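Local coordinates for protein subdomain of Desmoplakin Carboxy-Terminal domain (DPCT) (Homo sapiens, PDB 1LM5) that probably links desmosomes to the cytoskeleton by binding intermediate filaments through its plakin-repeat domain, at residues B[13-18]-B[192-197]. Sequence-based numbering, arbitrary orientation.
Sequences AIFDTE and LRLLEA
Ile14 and Ala197 meet methyl to methyl, CG2 to CB at 3.5 Å, on one face of a parallel strand pair that lies at the centre of a four-stranded mixed sheet. This sheet brings the two ends of the plakin-repeat chain together: strand 11-16 and strand 193-197 are flanked by the antiparallel strands 21-23 and 185-186. The parallel register is borne out by a ladder of five backbone hydrogen bonds, from Ala13 N to Arg193 O at one end to Thr17 N to Ala197 O at the other, although the short axes are splayed by 42°.

The isoleucine divides its branches between two partners. With CG1 beside its own backbone N and CG2 on the carbonyl side, CG2 faces Ala197 while CD1 reaches CB of Leu195 at 4.1 Å. Both methyls rest against the Leu195 carbonyl O from the same side; this oxygen accepts from Phe15 N in a bond of 2.9 Å, and that donor stands 47° out of the carbonyl plane. Val34 and Ile33 add to this face.

On the reverse face the two delta methyls of Leu194 part: CD2 meets CB of Ala13 at 3.7 Å, and CD1 comes to CD1 of the Phe15 ring at 4.0 Å. Phe15 CG is anti to the backbone N (chi1 -174°), and the ring leads away from the neighbouring strand, meeting the leucine methyl and Glu196 CG obliquely. Met185 also packs here.

Beyond the strand, Thr17 lays OG1 beside Glu196 CB; this buried hydroxyl has no polar partner in the model. The Asp16 side chain leaves the strand on the Ile14 and Ala197 face, and OD1 forms a salt bridge with Arg31. One water closes the end, donating to Asp16 OD2 and to Ala197 O, and accepting from Glu18 N at 2.8 Å.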
# COMPACT_ATOMS: atom_id res chain seq x y z
N ALA B 13 -3.04 9.31 -16.25
CA ALA B 13 -2.83 10.36 -17.21
C ALA B 13 -3.92 10.42 -18.25
O ALA B 13 -4.93 9.73 -18.17
CB ALA B 13 -1.48 10.17 -17.87
N ILE B 14 -3.66 11.22 -19.26
CA ILE B 14 -4.61 11.48 -20.32
C ILE B 14 -4.15 10.96 -21.66
O ILE B 14 -2.96 10.98 -21.97
CB ILE B 14 -4.80 12.99 -20.43
CG1 ILE B 14 -5.32 13.52 -19.09
CG2 ILE B 14 -5.72 13.32 -21.58
CD1 ILE B 14 -6.70 13.04 -18.76
N PHE B 15 -5.09 10.48 -22.46
CA PHE B 15 -4.72 10.06 -23.79
C PHE B 15 -5.38 11.09 -24.69
O PHE B 15 -6.61 11.15 -24.80
CB PHE B 15 -5.22 8.67 -24.14
CG PHE B 15 -4.71 8.19 -25.46
CD1 PHE B 15 -3.39 7.75 -25.59
CD2 PHE B 15 -5.51 8.26 -26.60
CE1 PHE B 15 -2.86 7.41 -26.84
CE2 PHE B 15 -5.00 7.92 -27.87
CZ PHE B 15 -3.67 7.49 -27.98
N ASP B 16 -4.56 11.94 -25.28
CA ASP B 16 -5.05 12.98 -26.18
C ASP B 16 -5.39 12.29 -27.50
O ASP B 16 -4.51 11.97 -28.29
CB ASP B 16 -3.96 14.04 -26.36
CG ASP B 16 -4.38 15.16 -27.29
OD1 ASP B 16 -3.71 16.21 -27.25
OD2 ASP B 16 -5.35 15.00 -28.06
N THR B 17 -6.68 12.05 -27.70
CA THR B 17 -7.18 11.36 -28.88
C THR B 17 -6.80 12.05 -30.18
O THR B 17 -6.38 11.40 -31.14
CB THR B 17 -8.72 11.24 -28.83
OG1 THR B 17 -9.10 10.46 -27.69
CG2 THR B 17 -9.24 10.57 -30.09
N GLU B 18 -6.94 13.37 -30.22
CA GLU B 18 -6.61 14.12 -31.42
C GLU B 18 -5.16 13.92 -31.82
O GLU B 18 -4.85 13.79 -33.00
CB GLU B 18 -6.89 15.61 -31.20
CG GLU B 18 -6.53 16.48 -32.40
CD GLU B 18 -7.02 17.91 -32.26
OE1 GLU B 18 -8.24 18.10 -32.05
OE2 GLU B 18 -6.19 18.84 -32.36
N LEU B 192 -0.34 1.82 -17.07
CA LEU B 192 -0.90 3.08 -16.61
C LEU B 192 -2.30 3.32 -17.14
O LEU B 192 -2.57 3.13 -18.33
CB LEU B 192 0.00 4.25 -17.02
CG LEU B 192 1.33 4.35 -16.29
CD1 LEU B 192 2.18 5.46 -16.90
CD2 LEU B 192 1.06 4.62 -14.81
N ARG B 193 -3.18 3.77 -16.26
CA ARG B 193 -4.56 4.02 -16.63
C ARG B 193 -4.72 5.41 -17.19
O ARG B 193 -4.38 6.40 -16.54
CB ARG B 193 -5.46 3.82 -15.42
CG ARG B 193 -6.93 3.82 -15.73
CD ARG B 193 -7.68 3.29 -14.50
NE ARG B 193 -7.26 1.93 -14.20
CZ ARG B 193 -7.69 0.85 -14.85
NH1 ARG B 193 -8.55 0.97 -15.85
NH2 ARG B 193 -7.22 -0.34 -14.52
N LEU B 194 -5.25 5.48 -18.41
CA LEU B 194 -5.44 6.75 -19.09
C LEU B 194 -6.90 7.03 -19.37
O LEU B 194 -7.69 6.12 -19.58
CB LEU B 194 -4.71 6.75 -20.44
CG LEU B 194 -3.27 6.24 -20.50
CD1 LEU B 194 -2.70 6.54 -21.89
CD2 LEU B 194 -2.44 6.91 -19.42
N LEU B 195 -7.24 8.32 -19.38
CA LEU B 195 -8.58 8.76 -19.68
C LEU B 195 -8.46 9.51 -21.00
O LEU B 195 -7.62 10.41 -21.11
CB LEU B 195 -9.08 9.73 -18.62
CG LEU B 195 -10.34 9.40 -17.84
CD1 LEU B 195 -10.81 10.66 -17.12
CD2 LEU B 195 -11.41 8.85 -18.76
N GLU B 196 -9.27 9.16 -21.99
CA GLU B 196 -9.21 9.86 -23.26
C GLU B 196 -9.77 11.28 -23.13
O GLU B 196 -10.67 11.53 -22.34
CB GLU B 196 -9.99 9.10 -24.32
CG GLU B 196 -9.35 7.80 -24.72
CD GLU B 196 -10.11 7.08 -25.82
OE1 GLU B 196 -9.67 5.97 -26.20
OE2 GLU B 196 -11.13 7.62 -26.30
N ALA B 197 -9.21 12.19 -23.92
CA ALA B 197 -9.65 13.58 -23.91
C ALA B 197 -9.60 14.10 -25.34
O ALA B 197 -8.70 13.77 -26.10
CB ALA B 197 -8.74 14.41 -23.03
O HOH W 1 -7.82 15.17 -28.24